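Local structure of toxin-like protein (Paenibacillus larvae subsp. larvae BRL-230010, 5DZQ) at residues 28-31 with 32-35; 126-130 with 131-135; 68-71 with 72-75. The protein probably transfers ADP-ribose from NAD+ to a target protein, as a C3-like mono-ADP-ribosyltransferase toxin of a honeybee pathogen. All coordinates share one frame; numbering follows the deposited sequence.

All three contacts are local, each made within one run of chain, and they follow along the sequence in the order contact 1, contact 3, contact 2. Contacts 1 and 3 each lie in one helix, 29-35 and 69-83, whereas contact 2 joins the end of helix 118-128 to strand 132-135. Contacts 1 and 2 are surface features on opposite sides of the chain's centre, their own centres about 33 Å apart. Contact 3 is partly buried, with isoleucines packed inward and in touch with the second subunit. A lysine-glutamate salt bridge marks both helical contacts, short in contact 1 and longer in contact 3; in contact 2 a lysine grips a backbone carbonyl instead.

Contact 1 of 3, residues 28-31 with 32-35; sequences EYKA and WEKK
Lys30 and Glu33 run side by side along helix 29-35, an i to i+3 salt bridge on the first modelled helix of this ADP-ribosyltransferase. Both point the same way. The lysine chain is bent at chi2 and chi3 (-88° and 98°), which brings its ammonium across to Glu33, and Lys30 NZ donates to Glu33 OE1 at 2.8 Å, meeting the syn lone pair of that oxygen. Lys30 CE sits in the plane of the Tyr29 ring, at its edge. The Tyr29 ring and the Glu33 carboxylate are turned 61° apart, with CE1 and OE1 4.0 Å from each other, while the phenol hydroxyl is hydrogen-bonded to the Asp170 carboxylate on strand 167-170. Trp32 leaves the helix on its buried side: its side chain touches Val44 of helix 38-49 and Val169 of strand 167-170, with NE1 bonded to the carbonyl of Ala81. The N-terminal helix is thereby tied to both the strand and the neighbouring helices. Beneath the side chains, Trp32 N to Glu28 O and Glu33 N to Tyr29 O are regular i to i+4 bonds. Lys34 follows suit, its N bonded to Lys30 O at 3.1 Å and its CG 3.2 Å from the same oxygen.

Contact 2 of 3, residues 126-130 with 131-135; sequences DEYQG and KIRTE
Lys131 meets the preceding helix twice, through its backbone and through the end of its side chain. Its N bonds to Tyr128 O at 3.3 Å, closing a type II turn from Tyr128 to Lys131. Gly130 occupies the third position of that turn with a positive phi of 91°, where a side chain would collide with Gln129 O. The lysine chain then bends at chi3 (96°) and folds back over the helix end, bringing Lys131 CD to 3.1 Å from Glu127 O. Lys131 NZ donates to Glu127 O at 2.9 Å. A carbonyl in the last turn of helix 118-128 thus gains a charged donor. Ile132 begins the strand and points away from the turn. Arg133 comes back toward it, bent at chi2 and chi3, and lays its guanidinium obliquely against the Tyr128 phenol, the two planes 29° apart. Tyr128 OH lies over one guanidinium face, 3.1 Å from Arg133 NH2, but the angle is too poor for a hydrogen bond. Arg133 and Glu135 bond through their backbones to Tyr189 and Thr187 of strand 187-198, so the type II turn delivers the chain from helix 118-128 into edge strand 132-135 of the five-stranded mixed sheet.

Contact 3 of 3, residues 68-71 with 72-75; sequences KPEI and DKKI
These are the first two turns of helix 69-83, a local helical contact that is partly buried against helix 51-60 and touches the second subunit. Lys68, at the N-cap position, accepts from Asp72 N through its O at 3.0 Å, and Ile75 N to Ile71 O repeats the i to i+4 pattern at 2.9 Å. Between them Lys73 N is shared, bonding to Pro69 O and more weakly to Glu70 O. On the inner face Ile71 and Ile75 touch through their ends, CD1 to CD1 4.0 Å; Ile71 reaches over with CG1 anti to the backbone N (chi1 -171°). Phe54 and Tyr57 pack on Ile71, while Tyr57 and Leu58 meet Ile75. Asp72 is buried, yet both carboxylate oxygens are satisfied: OD1 by the Tyr57 hydroxyl and OD2 by Gly66 N. On the outer face Glu70 and Lys73 lie alongside each other in a long salt bridge, Glu70 OE2 to Lys73 NZ 3.6 Å. Lys74 stretches out straight, its NZ held by Glu46 and by the Tyr111 carbonyl of the second subunit. Isoleucines and a buried, satisfied aspartate inside, an exposed Glu70-Lys73 pair outside: the amphipathic start of a helix in the alpha/beta fold of the C3-like toxins.

Contact 1 of 3, residues 28-31 with 32-35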
loop_
_atom_site.group_PDB
_atom_site.type_symbol
_atom_site.label_atom_id
_atom_site.label_comp_id
_atom_site.label_asym_id
_atom_site.label_seq_id
_atom_site.Cartn_x
_atom_site.Cartn_y
_atom_site.Cartn_z
ATOM N N GLU B 28 -10.803 21.701 -8.940
ATOM C CA GLU B 28 -10.041 21.162 -10.066
ATOM C C GLU B 28 -10.281 19.661 -10.265
ATOM O O GLU B 28 -10.170 19.142 -11.378
ATOM C CB GLU B 28 -8.550 21.432 -9.880
ATOM C CG GLU B 28 -7.721 21.115 -11.112
ATOM C CD GLU B 28 -6.365 21.783 -11.082
ATOM O OE1 GLU B 28 -6.173 22.695 -10.245
ATOM O OE2 GLU B 28 -5.492 21.400 -11.890
ATOM N N TYR B 29 -10.601 18.967 -9.181
ATOM C CA TYR B 29 -11.126 17.611 -9.276
ATOM C C TYR B 29 -12.392 17.625 -10.136
ATOM O O TYR B 29 -12.629 16.713 -10.933
ATOM C CB TYR B 29 -11.409 17.053 -7.878
ATOM C CG TYR B 29 -12.194 15.757 -7.830
ATOM C CD1 TYR B 29 -13.581 15.753 -7.962
ATOM C CD2 TYR B 29 -11.554 14.545 -7.614
ATOM C CE1 TYR B 29 -14.301 14.578 -7.909
ATOM C CE2 TYR B 29 -12.267 13.363 -7.557
ATOM C CZ TYR B 29 -13.643 13.386 -7.703
ATOM O OH TYR B 29 -14.366 12.215 -7.650
ATOM N N LYS B 30 -13.194 18.674 -9.971
ATOM C CA LYS B 30 -14.456 18.808 -10.689
ATOM C C LYS B 30 -14.249 19.120 -12.170
ATOM O O LYS B 30 -14.971 18.611 -13.025
ATOM C CB LYS B 30 -15.317 19.902 -10.051
ATOM C CG LYS B 30 -15.787 19.608 -8.629
ATOM C CD LYS B 30 -17.107 18.837 -8.610
ATOM C CE LYS B 30 -16.885 17.341 -8.422
ATOM N NZ LYS B 30 -18.149 16.562 -8.560
ATOM N N ALA B 31 -13.268 19.965 -12.465
ATOM C CA ALA B 31 -12.990 20.364 -13.843
ATOM C C ALA B 31 -12.535 19.175 -14.683
ATOM O O ALA B 31 -12.956 19.006 -15.831
ATOM C CB ALA B 31 -11.938 21.462 -13.873
ATOM N N TRP B 32 -11.661 18.358 -14.106
ATOM C CA TRP B 32 -11.175 17.165 -14.792
ATOM C C TRP B 32 -12.314 16.174 -14.990
ATOM O O TRP B 32 -12.504 15.643 -16.088
ATOM C CB TRP B 32 -10.031 16.529 -14.001
ATOM C CG TRP B 32 -9.385 15.337 -14.664
ATOM C CD1 TRP B 32 -9.207 15.125 -16.008
ATOM C CD2 TRP B 32 -8.831 14.202 -14.003
ATOM N NE1 TRP B 32 -8.572 13.917 -16.216
ATOM C CE2 TRP B 32 -8.330 13.336 -15.000
ATOM C CE3 TRP B 32 -8.710 13.831 -12.660
ATOM C CZ2 TRP B 32 -7.717 12.126 -14.692
ATOM C CZ3 TRP B 32 -8.104 12.634 -12.359
ATOM C CH2 TRP B 32 -7.613 11.792 -13.369
ATOM N N GLU B 33 -13.083 15.947 -13.929
ATOM C CA GLU B 33 -14.201 15.004 -13.965
ATOM C C GLU B 33 -15.194 15.328 -15.088
ATOM O O GLU B 33 -15.743 14.424 -15.721
ATOM C CB GLU B 33 -14.921 14.989 -12.615
ATOM C CG GLU B 33 -16.031 13.956 -12.514
ATOM C CD GLU B 33 -16.919 14.164 -11.300
ATOM O OE1 GLU B 33 -16.957 15.294 -10.767
ATOM O OE2 GLU B 33 -17.584 13.195 -10.879
ATOM N N LYS B 34 -15.411 16.615 -15.342
ATOM C CA LYS B 34 -16.341 17.028 -16.394
ATOM C C LYS B 34 -15.805 16.693 -17.782
ATOM O O LYS B 34 -16.572 16.538 -18.732
ATOM C CB LYS B 34 -16.643 18.525 -16.298
ATOM C CG LYS B 34 -17.447 18.917 -15.067
ATOM C CD LYS B 34 -17.817 20.399 -15.083
ATOM C CE LYS B 34 -17.923 20.971 -13.667
ATOM N NZ LYS B 34 -19.008 20.336 -12.871
ATOM N N LYS B 35 -14.488 16.568 -17.895
ATOM C CA LYS B 35 -13.863 16.244 -19.173
ATOM C C LYS B 35 -13.828 14.746 -19.446
ATOM O O LYS B 35 -13.575 14.327 -20.570
ATOM C CB LYS B 35 -12.436 16.802 -19.228
ATOM C CG LYS B 35 -12.344 18.311 -19.451
ATOM C CD LYS B 35 -10.940 18.711 -19.896
ATOM C CE LYS B 35 -10.879 20.157 -20.374
ATOM N NZ LYS B 35 -10.812 21.149 -19.258
#

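Contact 2 of 3, residues 126-130 with 131-135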
loop_
_atom_site.group_PDB
_atom_site.type_symbol
_atom_site.label_atom_id
_atom_site.label_comp_id
_atom_site.label_asym_id
_atom_site.label_seq_id
_atom_site.Cartn_x
_atom_site.Cartn_y
_atom_site.Cartn_z
ATOM N N ASP B 126 25.469 10.872 -4.344
ATOM C CA ASP B 126 26.254 11.051 -5.568
ATOM C C ASP B 126 25.612 10.327 -6.742
ATOM O O ASP B 126 25.591 10.827 -7.866
ATOM C CB ASP B 126 27.685 10.550 -5.372
ATOM C CG ASP B 126 28.541 11.528 -4.595
ATOM O OD1 ASP B 126 28.292 12.747 -4.705
ATOM O OD2 ASP B 126 29.461 11.080 -3.878
ATOM N N GLU B 127 25.074 9.150 -6.463
ATOM C CA GLU B 127 24.413 8.359 -7.480
ATOM C C GLU B 127 23.111 9.017 -7.930
ATOM O O GLU B 127 22.717 8.887 -9.082
ATOM C CB GLU B 127 24.152 6.946 -6.950
ATOM C CG GLU B 127 23.698 5.940 -7.993
ATOM C CD GLU B 127 24.085 4.514 -7.629
ATOM O OE1 GLU B 127 25.233 4.305 -7.174
ATOM O OE2 GLU B 127 23.243 3.604 -7.797
ATOM N N TYR B 128 22.460 9.747 -7.028
ATOM C CA TYR B 128 21.098 10.238 -7.268
ATOM C C TYR B 128 20.974 11.739 -7.558
ATOM O O TYR B 128 20.261 12.140 -8.480
ATOM C CB TYR B 128 20.214 9.904 -6.061
ATOM C CG TYR B 128 19.380 8.651 -6.214
ATOM C CD1 TYR B 128 19.896 7.514 -6.824
ATOM C CD2 TYR B 128 18.079 8.602 -5.726
ATOM C CE1 TYR B 128 19.128 6.367 -6.956
ATOM C CE2 TYR B 128 17.307 7.461 -5.850
ATOM C CZ TYR B 128 17.834 6.347 -6.466
ATOM O OH TYR B 128 17.061 5.212 -6.586
ATOM N N GLN B 129 21.646 12.567 -6.765
ATOM C CA GLN B 129 21.412 14.010 -6.809
ATOM C C GLN B 129 21.861 14.651 -8.124
ATOM O O GLN B 129 22.947 14.374 -8.627
ATOM C CB GLN B 129 22.108 14.699 -5.631
ATOM C CG GLN B 129 21.703 16.155 -5.452
ATOM C CD GLN B 129 22.286 16.781 -4.204
ATOM O OE1 GLN B 129 21.939 16.402 -3.083
ATOM N NE2 GLN B 129 23.169 17.756 -4.389
ATOM N N GLY B 130 21.008 15.510 -8.669
ATOM C CA GLY B 130 21.318 16.240 -9.885
ATOM C C GLY B 130 20.857 15.516 -11.133
ATOM O O GLY B 130 20.908 16.062 -12.236
ATOM N N LYS B 131 20.393 14.284 -10.957
ATOM C CA LYS B 131 20.059 13.425 -12.086
ATOM C C LYS B 131 18.550 13.292 -12.284
ATOM O O LYS B 131 17.765 13.537 -11.364
ATOM C CB LYS B 131 20.708 12.051 -11.899
ATOM C CG LYS B 131 22.237 12.112 -11.996
ATOM C CD LYS B 131 22.917 10.918 -11.353
ATOM C CE LYS B 131 23.246 9.826 -12.368
ATOM N NZ LYS B 131 23.838 8.606 -11.734
ATOM N N ILE B 132 18.147 12.925 -13.497
ATOM C CA ILE B 132 16.730 12.771 -13.804
ATOM C C ILE B 132 16.346 11.300 -13.719
ATOM O O ILE B 132 16.992 10.445 -14.330
ATOM C CB ILE B 132 16.392 13.348 -15.197
ATOM C CG1 ILE B 132 16.579 14.866 -15.183
ATOM C CG2 ILE B 132 14.961 13.024 -15.588
ATOM C CD1 ILE B 132 16.409 15.524 -16.535
ATOM N N ARG B 133 15.313 11.011 -12.929
ATOM C CA ARG B 133 14.812 9.645 -12.772
ATOM C C ARG B 133 13.458 9.478 -13.442
ATOM O O ARG B 133 12.743 10.453 -13.666
ATOM C CB ARG B 133 14.682 9.277 -11.291
ATOM C CG ARG B 133 15.926 9.530 -10.468
ATOM C CD ARG B 133 16.804 8.310 -10.446
ATOM N NE ARG B 133 16.081 7.140 -9.958
ATOM C CZ ARG B 133 16.593 5.916 -9.935
ATOM N NH1 ARG B 133 17.830 5.715 -10.371
ATOM N NH2 ARG B 133 15.874 4.897 -9.476
ATOM N N THR B 134 13.099 8.235 -13.734
ATOM C CA THR B 134 11.786 7.930 -14.280
ATOM C C THR B 134 11.032 7.010 -13.326
ATOM O O THR B 134 11.588 6.026 -12.849
ATOM C CB THR B 134 11.895 7.260 -15.664
ATOM O OG1 THR B 134 12.491 8.173 -16.591
ATOM C CG2 THR B 134 10.521 6.860 -16.171
ATOM N N GLU B 135 9.783 7.354 -13.023
ATOM C CA GLU B 135 8.895 6.455 -12.305
ATOM C C GLU B 135 8.061 5.702 -13.339
ATOM O O GLU B 135 7.249 6.296 -14.038
ATOM C CB GLU B 135 7.985 7.210 -11.333
ATOM C CG GLU B 135 6.944 6.314 -10.633
ATOM C CD GLU B 135 7.556 5.065 -10.005
ATOM O OE1 GLU B 135 8.557 5.214 -9.266
ATOM O OE2 GLU B 135 7.060 3.933 -10.272
#

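Contact 3 of 3, residues 68-71 with 72-75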
loop_
_atom_site.group_PDB
_atom_site.type_symbol
_atom_site.label_atom_id
_atom_site.label_comp_id
_atom_site.label_asym_id
_atom_site.label_seq_id
_atom_site.Cartn_x
_atom_site.Cartn_y
_atom_site.Cartn_z
ATOM N N LYS B 68 1.188 -7.983 -21.051
ATOM C CA LYS B 68 -0.157 -8.516 -20.818
ATOM C C LYS B 68 -1.162 -7.632 -21.549
ATOM O O LYS B 68 -1.558 -6.591 -21.030
ATOM C CB LYS B 68 -0.498 -8.570 -19.332
ATOM C CG LYS B 68 0.399 -9.457 -18.483
ATOM C CD LYS B 68 -0.115 -9.505 -17.047
ATOM C CE LYS B 68 0.255 -10.809 -16.336
ATOM N NZ LYS B 68 1.719 -10.901 -16.063
ATOM N N PRO B 69 -1.553 -8.031 -22.765
ATOM C CA PRO B 69 -2.353 -7.179 -23.655
ATOM C C PRO B 69 -3.664 -6.689 -23.040
ATOM O O PRO B 69 -4.168 -5.636 -23.440
ATOM C CB PRO B 69 -2.618 -8.093 -24.857
ATOM C CG PRO B 69 -1.424 -8.995 -24.886
ATOM C CD PRO B 69 -1.127 -9.274 -23.434
ATOM N N GLU B 70 -4.196 -7.417 -22.068
ATOM C CA GLU B 70 -5.475 -7.037 -21.487
ATOM C C GLU B 70 -5.331 -5.850 -20.544
ATOM O O GLU B 70 -6.120 -4.913 -20.611
ATOM C CB GLU B 70 -6.120 -8.219 -20.764
ATOM C CG GLU B 70 -6.633 -9.308 -21.708
ATOM C CD GLU B 70 -7.612 -8.782 -22.756
ATOM O OE1 GLU B 70 -8.446 -7.911 -22.425
ATOM O OE2 GLU B 70 -7.546 -9.239 -23.916
ATOM N N ILE B 71 -4.327 -5.872 -19.672
ATOM C CA ILE B 71 -4.112 -4.720 -18.809
ATOM C C ILE B 71 -3.553 -3.555 -19.629
ATOM O O ILE B 71 -3.768 -2.396 -19.283
ATOM C CB ILE B 71 -3.176 -5.031 -17.618
ATOM C CG1 ILE B 71 -3.175 -3.857 -16.638
ATOM C CG2 ILE B 71 -1.787 -5.336 -18.083
ATOM C CD1 ILE B 71 -2.052 -3.872 -15.626
ATOM N N ASP B 72 -2.854 -3.858 -20.723
ATOM C CA ASP B 72 -2.361 -2.816 -21.613
ATOM C C ASP B 72 -3.524 -1.971 -22.098
ATOM O O ASP B 72 -3.405 -0.761 -22.206
ATOM C CB ASP B 72 -1.611 -3.410 -22.808
ATOM C CG ASP B 72 -0.248 -3.953 -22.431
ATOM O OD1 ASP B 72 0.244 -3.631 -21.329
ATOM O OD2 ASP B 72 0.333 -4.706 -23.236
ATOM N N LYS B 73 -4.653 -2.618 -22.380
ATOM C CA LYS B 73 -5.844 -1.904 -22.847
ATOM C C LYS B 73 -6.295 -0.839 -21.841
ATOM O O LYS B 73 -6.596 0.299 -22.221
ATOM C CB LYS B 73 -6.994 -2.880 -23.111
ATOM C CG LYS B 73 -6.903 -3.646 -24.419
ATOM C CD LYS B 73 -8.232 -4.340 -24.718
ATOM C CE LYS B 73 -8.197 -5.110 -26.033
ATOM N NZ LYS B 73 -7.313 -6.307 -25.955
ATOM N N LYS B 74 -6.334 -1.208 -20.563
ATOM C CA LYS B 74 -6.712 -0.264 -19.509
ATOM C C LYS B 74 -5.687 0.847 -19.361
ATOM O O LYS B 74 -6.026 2.009 -19.112
ATOM C CB LYS B 74 -6.856 -0.974 -18.151
ATOM C CG LYS B 74 -7.875 -2.087 -18.092
ATOM C CD LYS B 74 -7.933 -2.620 -16.666
ATOM C CE LYS B 74 -8.660 -3.947 -16.590
ATOM N NZ LYS B 74 -8.621 -4.497 -15.203
ATOM N N ILE B 75 -4.419 0.475 -19.456
ATOM C CA ILE B 75 -3.356 1.435 -19.211
ATOM C C ILE B 75 -3.430 2.517 -20.280
ATOM O O ILE B 75 -3.270 3.702 -19.983
ATOM C CB ILE B 75 -1.966 0.752 -19.186
ATOM C CG1 ILE B 75 -1.765 0.027 -17.840
ATOM C CG2 ILE B 75 -0.861 1.771 -19.402
ATOM C CD1 ILE B 75 -0.570 -0.881 -17.801
#